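Local coordinates for sister chromatid cohesion protein (Chaetomium thermophilum, PDB 5T8V), which probably acts as a cohesin loader that binds chromatin, represented here by the C-terminal HEAT-repeat fragment of SCC2, at residues K465-V470 / I600-Q605; L484-L489 / K594-I599; H502-T507 / S538-K543; L514-S519 / V588-A593. All coordinates share one frame; numbering follows the deposited sequence.

Overall arrangement
Three of the four contacts share helix 590-602 of the helical solenoid. Contact 4 holds its N-terminal start against helix 509-520, contact 2 its middle against helix 481-494, and contact 1 its last turn against helix 446-474. Contacts 1 and 2 are buried and built from aliphatic side chains; they touch each other where Val470 packs on Ser598 and Leu595. Contacts 3 and 4 are only partly buried and rely on aromatic rings: a tryptophan N-H bond to a carbonyl in contact 3, a methyl group over a tyrosine face in contact 4. They meet through Trp540 and Leu514, while Met503 joins contact 3 to contacts 1 and 2.

Contact 1 of 4, residues K465-V470 / I600-Q605; sequences KLRGHV and ILLRSQ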
# COMPACT_ATOMS: atom_id res chain seq x y z
N LYS A 465 1.48 11.56 -15.94
CA LYS A 465 2.23 12.77 -16.22
C LYS A 465 1.78 13.42 -17.53
O LYS A 465 1.66 14.64 -17.61
CB LYS A 465 3.73 12.46 -16.26
CG LYS A 465 4.55 13.48 -17.02
CD LYS A 465 6.02 13.40 -16.69
CE LYS A 465 6.85 14.20 -17.69
NZ LYS A 465 6.22 15.52 -18.02
N LEU A 466 1.53 12.61 -18.56
CA LEU A 466 1.07 13.17 -19.83
C LEU A 466 -0.26 13.89 -19.66
O LEU A 466 -0.46 14.99 -20.19
CB LEU A 466 0.95 12.07 -20.88
CG LEU A 466 0.44 12.51 -22.25
CD1 LEU A 466 1.22 11.84 -23.36
CD2 LEU A 466 -1.03 12.20 -22.40
N ARG A 467 -1.19 13.29 -18.91
CA ARG A 467 -2.50 13.91 -18.71
C ARG A 467 -2.37 15.23 -17.94
O ARG A 467 -2.97 16.24 -18.31
CB ARG A 467 -3.42 12.94 -17.98
CG ARG A 467 -3.89 11.79 -18.86
CD ARG A 467 -4.26 10.56 -18.05
NE ARG A 467 -5.18 10.88 -16.96
CZ ARG A 467 -6.46 11.18 -17.13
NH1 ARG A 467 -6.99 11.21 -18.35
NH2 ARG A 467 -7.22 11.45 -16.08
N GLY A 468 -1.57 15.23 -16.88
CA GLY A 468 -1.32 16.47 -16.16
C GLY A 468 -0.73 17.54 -17.06
O GLY A 468 -1.16 18.70 -17.02
N HIS A 469 0.24 17.16 -17.89
CA HIS A 469 0.86 18.12 -18.79
C HIS A 469 -0.16 18.67 -19.79
O HIS A 469 -0.12 19.85 -20.13
CB HIS A 469 2.04 17.48 -19.52
CG HIS A 469 2.87 18.44 -20.31
ND1 HIS A 469 3.13 19.73 -19.88
CD2 HIS A 469 3.50 18.31 -21.50
CE1 HIS A 469 3.88 20.34 -20.77
NE2 HIS A 469 4.12 19.51 -21.76
N VAL A 470 -1.08 17.82 -20.25
CA VAL A 470 -2.11 18.29 -21.17
C VAL A 470 -3.01 19.31 -20.49
O VAL A 470 -3.34 20.36 -21.05
CB VAL A 470 -2.92 17.11 -21.73
CG1 VAL A 470 -4.19 17.60 -22.44
CG2 VAL A 470 -2.07 16.29 -22.69
N ILE A 600 -3.78 13.80 -29.31
CA ILE A 600 -3.87 12.57 -30.10
C ILE A 600 -3.54 11.36 -29.23
O ILE A 600 -4.20 10.32 -29.31
CB ILE A 600 -2.94 12.66 -31.32
CG1 ILE A 600 -3.47 13.73 -32.29
CG2 ILE A 600 -2.85 11.31 -32.03
CD1 ILE A 600 -2.53 14.07 -33.41
N LEU A 601 -2.52 11.48 -28.37
CA LEU A 601 -2.12 10.35 -27.54
C LEU A 601 -3.20 9.99 -26.53
O LEU A 601 -3.42 8.80 -26.26
CB LEU A 601 -0.81 10.67 -26.82
CG LEU A 601 0.46 10.65 -27.68
CD1 LEU A 601 1.64 11.15 -26.87
CD2 LEU A 601 0.74 9.25 -28.22
N LEU A 602 -3.88 10.98 -25.96
CA LEU A 602 -4.93 10.67 -24.99
C LEU A 602 -6.00 9.76 -25.57
O LEU A 602 -6.67 9.06 -24.81
CB LEU A 602 -5.58 11.96 -24.48
CG LEU A 602 -4.71 12.84 -23.57
CD1 LEU A 602 -5.48 14.10 -23.20
CD2 LEU A 602 -4.28 12.10 -22.32
N ARG A 603 -6.17 9.76 -26.89
CA ARG A 603 -7.13 8.89 -27.55
C ARG A 603 -6.47 7.66 -28.17
O ARG A 603 -7.15 6.90 -28.87
CB ARG A 603 -7.89 9.67 -28.63
CG ARG A 603 -8.49 10.97 -28.14
CD ARG A 603 -9.43 10.76 -26.96
NE ARG A 603 -10.53 9.86 -27.28
CZ ARG A 603 -11.58 9.65 -26.50
NH1 ARG A 603 -11.69 10.29 -25.35
NH2 ARG A 603 -12.53 8.81 -26.88
N SER A 604 -5.18 7.45 -27.92
CA SER A 604 -4.51 6.26 -28.40
C SER A 604 -4.87 5.07 -27.50
O SER A 604 -5.28 5.23 -26.35
CB SER A 604 -3.00 6.45 -28.42
OG SER A 604 -2.45 6.44 -27.11
N GLN A 605 -4.70 3.87 -28.05
CA GLN A 605 -5.04 2.67 -27.30
C GLN A 605 -4.16 2.53 -26.06
O GLN A 605 -4.58 1.92 -25.07
CB GLN A 605 -4.91 1.44 -28.19
CG GLN A 605 -5.36 0.15 -27.54
CD GLN A 605 -5.17 -1.06 -28.42
OE1 GLN A 605 -4.82 -0.94 -29.60
NE2 GLN A 605 -5.40 -2.24 -27.86
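Leu466 and Leu602 lie at the centre of this contact between two helices of the HEAT-repeat solenoid, 446-474 and 590-602. The dense part is a cluster of four buried residues, Leu466, Val470, Leu601 and Leu602, in which Leu602 alone is touched by three residues of 465-470. The side chains of Leu466 and Leu602 run antiparallel alongside each other, CD2 against CD2. The other methyl of Leu466 serves the neighbouring residue: CD1 lies 3.6 Å from Leu601 CD1, these two side chains lying crosswise. A chi1 of 178° swings Leu466 CG away from its own backbone nitrogen, and the fork then offers one branch to each leucine. Leu602 is divided in the same manner. Its CD1 meets Val470 tip to tip, 3.8 Å from CG1, while its CD2 also lies against Arg467, 3.5 Å from CG. Helix 423-440 adds Glu425 beside Leu601.

Toward solvent the packing gives way to charge. Arg467, partly exposed, touches Leu602 with CG; the chain then bends at chi3 and carries the guanidinium group off toward Asp643, a long and weak ion pair. Exposed Gln605 lies on Arg429 and Leu433 of helix 423-440. In the turn of 600-605, Leu601 O takes two donors from one residue, Ser604 N at 2.8 Å and Ser604 OG at 2.7 Å, the hydroxyl lying in the carbonyl plane on a lone pair.

Contact 2 of 4, residues L484-L489 / K594-I599; sequences LFLSDL and KLSYSI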
# COMPACT_ATOMS: atom_id res chain seq x y z
N LEU A 484 -7.21 28.03 -29.17
CA LEU A 484 -8.57 27.84 -28.65
C LEU A 484 -9.11 26.47 -29.03
O LEU A 484 -9.61 25.73 -28.18
CB LEU A 484 -9.48 28.95 -29.17
CG LEU A 484 -9.21 30.38 -28.68
CD1 LEU A 484 -10.13 31.37 -29.38
CD2 LEU A 484 -9.38 30.48 -27.17
N PHE A 485 -9.01 26.12 -30.32
CA PHE A 485 -9.49 24.81 -30.76
C PHE A 485 -8.84 23.69 -29.97
O PHE A 485 -9.52 22.79 -29.47
CB PHE A 485 -9.22 24.65 -32.26
CG PHE A 485 -9.69 23.34 -32.82
CD1 PHE A 485 -10.99 23.19 -33.26
CD2 PHE A 485 -8.83 22.26 -32.91
CE1 PHE A 485 -11.43 21.99 -33.78
CE2 PHE A 485 -9.26 21.05 -33.43
CZ PHE A 485 -10.56 20.92 -33.86
N LEU A 486 -7.51 23.74 -29.83
CA LEU A 486 -6.80 22.72 -29.07
C LEU A 486 -7.21 22.72 -27.61
O LEU A 486 -7.21 21.67 -26.97
CB LEU A 486 -5.29 22.94 -29.19
CG LEU A 486 -4.66 22.78 -30.57
CD1 LEU A 486 -3.20 23.18 -30.51
CD2 LEU A 486 -4.80 21.35 -31.07
N SER A 487 -7.54 23.89 -27.06
CA SER A 487 -7.92 23.96 -25.65
C SER A 487 -9.27 23.29 -25.42
O SER A 487 -9.42 22.47 -24.50
CB SER A 487 -7.96 25.42 -25.19
OG SER A 487 -8.34 25.52 -23.83
N ASP A 488 -10.26 23.61 -26.25
CA ASP A 488 -11.56 22.95 -26.13
C ASP A 488 -11.42 21.45 -26.38
O ASP A 488 -11.99 20.63 -25.65
CB ASP A 488 -12.55 23.57 -27.11
CG ASP A 488 -13.92 22.91 -27.04
OD1 ASP A 488 -14.63 23.11 -26.03
OD2 ASP A 488 -14.29 22.21 -28.01
N LEU A 489 -10.64 21.08 -27.39
CA LEU A 489 -10.47 19.66 -27.72
C LEU A 489 -9.79 18.92 -26.58
O LEU A 489 -10.13 17.77 -26.29
CB LEU A 489 -9.67 19.52 -29.01
CG LEU A 489 -9.52 18.11 -29.56
CD1 LEU A 489 -10.87 17.52 -29.93
CD2 LEU A 489 -8.59 18.13 -30.77
N LYS A 594 3.15 20.20 -29.46
CA LYS A 594 3.19 19.26 -28.34
C LYS A 594 1.79 19.01 -27.79
O LYS A 594 1.42 17.86 -27.52
CB LYS A 594 4.12 19.79 -27.25
CG LYS A 594 4.06 19.01 -25.95
CD LYS A 594 5.44 18.71 -25.40
CE LYS A 594 6.11 17.60 -26.17
NZ LYS A 594 7.23 16.98 -25.41
N LEU A 595 1.00 20.07 -27.61
CA LEU A 595 -0.37 19.88 -27.12
C LEU A 595 -1.19 19.07 -28.11
O LEU A 595 -1.96 18.19 -27.71
CB LEU A 595 -1.03 21.23 -26.85
CG LEU A 595 -2.50 21.19 -26.40
CD1 LEU A 595 -2.69 20.27 -25.21
CD2 LEU A 595 -2.98 22.58 -26.07
N SER A 596 -1.05 19.35 -29.40
CA SER A 596 -1.79 18.61 -30.41
C SER A 596 -1.48 17.12 -30.32
O SER A 596 -2.38 16.28 -30.15
CB SER A 596 -1.45 19.14 -31.81
OG SER A 596 -1.84 20.49 -31.94
N TYR A 597 -0.20 16.77 -30.43
CA TYR A 597 0.17 15.36 -30.39
C TYR A 597 -0.23 14.71 -29.08
O TYR A 597 -0.62 13.54 -29.06
CB TYR A 597 1.67 15.21 -30.64
CG TYR A 597 2.11 13.77 -30.75
CD1 TYR A 597 1.70 12.99 -31.83
CD2 TYR A 597 2.91 13.18 -29.79
CE1 TYR A 597 2.08 11.67 -31.94
CE2 TYR A 597 3.30 11.86 -29.89
CZ TYR A 597 2.88 11.11 -30.97
OH TYR A 597 3.26 9.79 -31.08
N SER A 598 -0.16 15.45 -27.97
CA SER A 598 -0.58 14.89 -26.69
C SER A 598 -2.08 14.58 -26.69
O SER A 598 -2.50 13.54 -26.18
CB SER A 598 -0.23 15.85 -25.56
OG SER A 598 1.16 16.16 -25.57
N ILE A 599 -2.88 15.49 -27.25
CA ILE A 599 -4.31 15.21 -27.40
C ILE A 599 -4.52 13.95 -28.21
O ILE A 599 -5.34 13.09 -27.86
CB ILE A 599 -5.02 16.43 -28.03
CG1 ILE A 599 -5.05 17.59 -27.04
CG2 ILE A 599 -6.44 16.08 -28.44
CD1 ILE A 599 -5.22 18.95 -27.70
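Ser596 OG faces the fork of Leu486, 3.2 Å from CD2 and 3.3 Å from CD1, but its hold is the hydrogen bond it donates backward to Gln592 O, one turn earlier in its own helix; Leu486 merely covers it. A polar atom buried among hydrocarbon is thus satisfied without a partner from the facing segment. The two helices are 481-494 and 590-602 of the HEAT-repeat solenoid; over these segments they run in the same N-to-C sense, their axes 10.3 Å apart and inclined at 30°, with Leu486 opposite Ser596 and Leu489 opposite Ile599.

Leu486 carries most of the share of helix 481-494. Its CB touches Leu595 CD2 at 3.9 Å. One turn on, Leu489 and Ile599 cross obliquely, Leu489 CD2 lying 3.8 Å from Ile599 CG2. The isoleucine splits its duties: chi1 of -70° with an extended chi2 takes CD1 to Leu486, near its carbonyl oxygen, and leaves CG2 for Leu489. Met503 of the short helix 500-503 packs on both Leu489 and Ile599, and Pro509 of helix 509-520 on Leu489 and Ser596.

On the side of helix 590-602 that faces helix 446-474, Lys594 NZ forms a salt bridge with Asp417. Lys594 O receives Ser598 N and Ser598 OG from opposite faces of its plane, the hydroxyl at 2.6 Å.

Contact 3 of 4, residues H502-T507 / S538-K543; sequences HMVAWT and SEWGSK
The indoles of Trp540 and Trp506 lie nearly parallel but far offset, with little overlap: the centroids of their six-membered rings are 5.7 Å from each other. They meet at their margins, Trp506 CE3 being 3.6 Å from Trp540 CH2, where the loop following helix 500-503 is tied to helix 527-550 in the HEAT-repeat solenoid. At the edge of Trp540 and in its plane lies Val504 O, while Tyr510 of helix 509-520 stacks on the ring. Trp506 also makes cation-pi contacts with Arg511 and Arg568 and an edge-to-face contact with Tyr583.

Val504 is the first residue after helix 500-503 to leave helical backbone angles. Its carbonyl oxygen accepts from Trp540 NE1 at 3.1 Å with an N-H...O angle of 161°. The bond is nearly straight at the donor, yet the nitrogen stands above the carbonyl plane and not on a lone pair. Two torsions aim the indole: chi1 of -170° extends Trp540 toward the loop and chi2 of 3° sets the plane of the ring, whose rotation the bond then holds.

Hydrocarbon flanks the bond. Val504 CB lies 4.0 Å from Trp540 CD1, so one residue offers the indole both its carbonyl and its side chain. At the outer margin Lys543 contributes the root of its side chain while its amine leads away. The side chains of Val504 and Lys543 lie crosswise, Val504 CG1 resting 3.6 Å from Lys543 CB.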
# COMPACT_ATOMS: atom_id res chain seq x y z
N HIS A 502 -13.72 15.44 -34.55
CA HIS A 502 -12.89 16.63 -34.37
C HIS A 502 -11.41 16.30 -34.33
O HIS A 502 -10.58 17.17 -34.64
CB HIS A 502 -13.29 17.37 -33.09
CG HIS A 502 -14.64 18.01 -33.16
ND1 HIS A 502 -15.82 17.29 -33.14
CD2 HIS A 502 -15.00 19.32 -33.25
CE1 HIS A 502 -16.84 18.12 -33.21
NE2 HIS A 502 -16.38 19.35 -33.27
N MET A 503 -11.05 15.07 -33.96
CA MET A 503 -9.65 14.67 -33.91
C MET A 503 -9.06 14.56 -35.31
O MET A 503 -7.94 15.03 -35.55
CB MET A 503 -9.51 13.34 -33.18
CG MET A 503 -9.94 13.37 -31.73
SD MET A 503 -8.76 14.21 -30.66
CE MET A 503 -7.37 13.09 -30.75
N VAL A 504 -9.79 13.95 -36.24
CA VAL A 504 -9.30 13.72 -37.59
C VAL A 504 -9.66 14.91 -38.47
O VAL A 504 -9.55 14.84 -39.70
CB VAL A 504 -9.86 12.41 -38.17
CG1 VAL A 504 -9.48 11.23 -37.29
CG2 VAL A 504 -11.38 12.50 -38.33
N ALA A 505 -10.08 16.01 -37.85
CA ALA A 505 -10.48 17.19 -38.61
C ALA A 505 -9.33 17.70 -39.47
O ALA A 505 -8.15 17.55 -39.12
CB ALA A 505 -10.96 18.29 -37.67
N TRP A 506 -9.68 18.31 -40.60
CA TRP A 506 -8.68 18.80 -41.54
C TRP A 506 -7.78 19.85 -40.91
O TRP A 506 -6.59 19.93 -41.24
CB TRP A 506 -9.37 19.36 -42.78
CG TRP A 506 -8.43 19.83 -43.84
CD1 TRP A 506 -8.36 21.08 -44.38
CD2 TRP A 506 -7.41 19.05 -44.48
NE1 TRP A 506 -7.36 21.13 -45.32
CE2 TRP A 506 -6.77 19.90 -45.41
CE3 TRP A 506 -6.99 17.73 -44.37
CZ2 TRP A 506 -5.72 19.46 -46.21
CZ3 TRP A 506 -5.95 17.29 -45.17
CH2 TRP A 506 -5.33 18.16 -46.08
N THR A 507 -8.32 20.68 -40.01
CA THR A 507 -7.55 21.71 -39.33
C THR A 507 -7.30 21.37 -37.87
O THR A 507 -7.08 22.28 -37.06
CB THR A 507 -8.25 23.06 -39.45
OG1 THR A 507 -9.51 23.01 -38.75
CG2 THR A 507 -8.50 23.42 -40.90
N SER A 538 -0.24 8.03 -41.94
CA SER A 538 -0.99 6.78 -41.98
C SER A 538 -1.88 6.63 -40.76
O SER A 538 -3.02 6.16 -40.87
CB SER A 538 -0.02 5.60 -42.11
OG SER A 538 0.96 5.62 -41.10
N GLU A 539 -1.39 7.02 -39.58
CA GLU A 539 -2.24 7.01 -38.39
C GLU A 539 -3.48 7.86 -38.60
O GLU A 539 -4.59 7.47 -38.22
CB GLU A 539 -1.46 7.50 -37.17
CG GLU A 539 -0.50 6.48 -36.60
CD GLU A 539 0.11 6.94 -35.29
OE1 GLU A 539 0.03 8.16 -34.99
OE2 GLU A 539 0.67 6.09 -34.56
N TRP A 540 -3.31 9.04 -39.20
CA TRP A 540 -4.43 9.93 -39.48
C TRP A 540 -5.45 9.25 -40.40
O TRP A 540 -6.65 9.23 -40.10
CB TRP A 540 -3.91 11.22 -40.10
CG TRP A 540 -4.92 12.33 -40.21
CD1 TRP A 540 -6.21 12.31 -39.78
CD2 TRP A 540 -4.71 13.62 -40.80
NE1 TRP A 540 -6.82 13.52 -40.06
CE2 TRP A 540 -5.91 14.33 -40.69
CE3 TRP A 540 -3.61 14.24 -41.40
CZ2 TRP A 540 -6.05 15.63 -41.16
CZ3 TRP A 540 -3.75 15.53 -41.87
CH2 TRP A 540 -4.96 16.21 -41.75
N GLY A 541 -4.98 8.70 -41.51
CA GLY A 541 -5.89 8.00 -42.41
C GLY A 541 -6.66 6.90 -41.71
O GLY A 541 -7.88 6.79 -41.83
N SER A 542 -5.95 6.06 -40.95
CA SER A 542 -6.61 4.96 -40.26
C SER A 542 -7.66 5.47 -39.28
O SER A 542 -8.74 4.89 -39.17
CB SER A 542 -5.58 4.11 -39.52
OG SER A 542 -6.21 3.06 -38.81
N LYS A 543 -7.36 6.56 -38.57
CA LYS A 543 -8.34 7.10 -37.64
C LYS A 543 -9.55 7.66 -38.37
O LYS A 543 -10.67 7.57 -37.87
CB LYS A 543 -7.70 8.16 -36.75
CG LYS A 543 -6.76 7.59 -35.70
CD LYS A 543 -7.51 6.79 -34.64
CE LYS A 543 -6.56 6.15 -33.64
NZ LYS A 543 -7.30 5.30 -32.65

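Contact 4 of 4, residues L514-S519 / V588-A593; sequences LEYLQS and VSPLQA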
# COMPACT_ATOMS: atom_id res chain seq x y z
N LEU A 514 1.57 17.60 -38.19
CA LEU A 514 2.26 17.37 -39.46
C LEU A 514 2.86 18.66 -40.01
O LEU A 514 3.95 18.65 -40.59
CB LEU A 514 1.31 16.74 -40.47
CG LEU A 514 1.07 15.24 -40.26
CD1 LEU A 514 -0.11 14.77 -41.10
CD2 LEU A 514 2.32 14.45 -40.61
N GLU A 515 2.16 19.79 -39.85
CA GLU A 515 2.69 21.06 -40.33
C GLU A 515 3.91 21.48 -39.52
O GLU A 515 4.87 22.04 -40.08
CB GLU A 515 1.61 22.14 -40.28
CG GLU A 515 0.47 21.91 -41.26
CD GLU A 515 0.89 22.05 -42.70
OE1 GLU A 515 2.03 22.50 -42.95
OE2 GLU A 515 0.08 21.70 -43.60
N TYR A 516 3.91 21.21 -38.22
CA TYR A 516 5.08 21.48 -37.40
C TYR A 516 6.27 20.65 -37.87
O TYR A 516 7.33 21.19 -38.20
CB TYR A 516 4.76 21.21 -35.93
CG TYR A 516 5.95 21.37 -35.01
CD1 TYR A 516 6.41 22.64 -34.66
CD2 TYR A 516 6.60 20.27 -34.48
CE1 TYR A 516 7.49 22.79 -33.81
CE2 TYR A 516 7.69 20.41 -33.63
CZ TYR A 516 8.13 21.68 -33.30
OH TYR A 516 9.21 21.82 -32.46
N LEU A 517 6.10 19.32 -37.90
CA LEU A 517 7.17 18.46 -38.38
C LEU A 517 7.64 18.88 -39.76
O LEU A 517 8.83 18.77 -40.08
CB LEU A 517 6.70 17.00 -38.41
CG LEU A 517 6.35 16.36 -37.06
CD1 LEU A 517 5.90 14.93 -37.29
CD2 LEU A 517 7.53 16.39 -36.10
N GLN A 518 6.73 19.37 -40.60
CA GLN A 518 7.10 19.85 -41.93
C GLN A 518 8.02 21.06 -41.83
O GLN A 518 9.09 21.09 -42.45
CB GLN A 518 5.85 20.18 -42.74
CG GLN A 518 6.13 20.56 -44.18
CD GLN A 518 6.57 19.37 -45.02
OE1 GLN A 518 5.75 18.57 -45.45
NE2 GLN A 518 7.88 19.26 -45.24
N SER A 519 7.60 22.07 -41.07
CA SER A 519 8.43 23.27 -40.92
C SER A 519 9.82 22.91 -40.42
O SER A 519 10.82 23.44 -40.92
CB SER A 519 7.75 24.26 -39.98
OG SER A 519 7.90 23.86 -38.63
N VAL A 588 2.98 26.64 -36.74
CA VAL A 588 2.60 26.01 -35.47
C VAL A 588 3.77 26.15 -34.50
O VAL A 588 4.91 25.84 -34.85
CB VAL A 588 2.22 24.54 -35.67
CG1 VAL A 588 1.77 23.91 -34.36
CG2 VAL A 588 1.13 24.41 -36.72
N SER A 589 3.48 26.60 -33.29
CA SER A 589 4.50 26.72 -32.27
C SER A 589 4.78 25.36 -31.63
O SER A 589 3.88 24.51 -31.56
CB SER A 589 4.07 27.71 -31.20
OG SER A 589 2.85 27.31 -30.62
N PRO A 590 6.00 25.12 -31.16
CA PRO A 590 6.29 23.83 -30.52
C PRO A 590 5.34 23.52 -29.38
O PRO A 590 5.10 22.34 -29.08
CB PRO A 590 7.74 23.99 -30.04
CG PRO A 590 7.97 25.46 -29.97
CD PRO A 590 7.14 26.05 -31.06
N LEU A 591 4.77 24.54 -28.75
CA LEU A 591 3.77 24.32 -27.71
C LEU A 591 2.47 23.81 -28.31
O LEU A 591 1.89 22.83 -27.83
CB LEU A 591 3.54 25.61 -26.93
CG LEU A 591 3.00 25.47 -25.51
CD1 LEU A 591 4.06 24.87 -24.59
CD2 LEU A 591 2.54 26.82 -24.99
N GLN A 592 2.00 24.45 -29.38
CA GLN A 592 0.80 23.99 -30.06
C GLN A 592 0.98 22.58 -30.61
O GLN A 592 0.06 21.76 -30.57
CB GLN A 592 0.42 24.95 -31.18
CG GLN A 592 -0.11 26.29 -30.70
CD GLN A 592 -0.33 27.26 -31.84
OE1 GLN A 592 0.34 27.20 -32.87
NE2 GLN A 592 -1.28 28.17 -31.66
N ALA A 593 2.17 22.28 -31.13
CA ALA A 593 2.44 20.95 -31.67
C ALA A 593 2.45 19.91 -30.55
O ALA A 593 1.83 18.85 -30.68
CB ALA A 593 3.76 20.94 -32.42
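The backbones come closest at Tyr516 and Val588, CA to CA 5.5 Å, where helix 509-520 passes the extended residues leading into helix 590-602. Tyr516 does most of the touching. Its chi1 of 176° points the side chain off helix 509-520, and its ring lies across the first turn of helix 590-602, met from several directions. Ala593 CB sits over one face, offset toward the rim, in a CH-pi contact 3.8 Å from the ring centroid. Val588 O lies at the edge near the ring plane, 3.5 Å from Tyr516 CD1. Farther out, Pro590 is set nearly perpendicular to the tyrosine side chain, its CB 3.6 Å from Tyr516 OH. At the root of the side chain, Tyr516 CB and Val588 CB are in apolar contact, and Glu515 CB adds Val588 CG2 at 4.2 Å; the glutamate's carboxylate turns aside to a salt bridge with Arg511.

Within the HEAT-repeat solenoid the contact joins helix 509-520 to the N-terminal end of helix 590-602, which a capping box closes. Ser589, the N-cap, accepts from Gln592 N at OG, and Ser589 N gives its hydrogen in return to Gln592 OE1 at 3.2 Å, an almost straight bond of 170°. The side-chain amide of Gln592 also bonds, through NE2, to Ser483 at the start of helix 481-494. On helix 509-520, Ser519 OG donates back to Tyr516 O, 2.8 Å away, in the carbonyl plane on a lone pair.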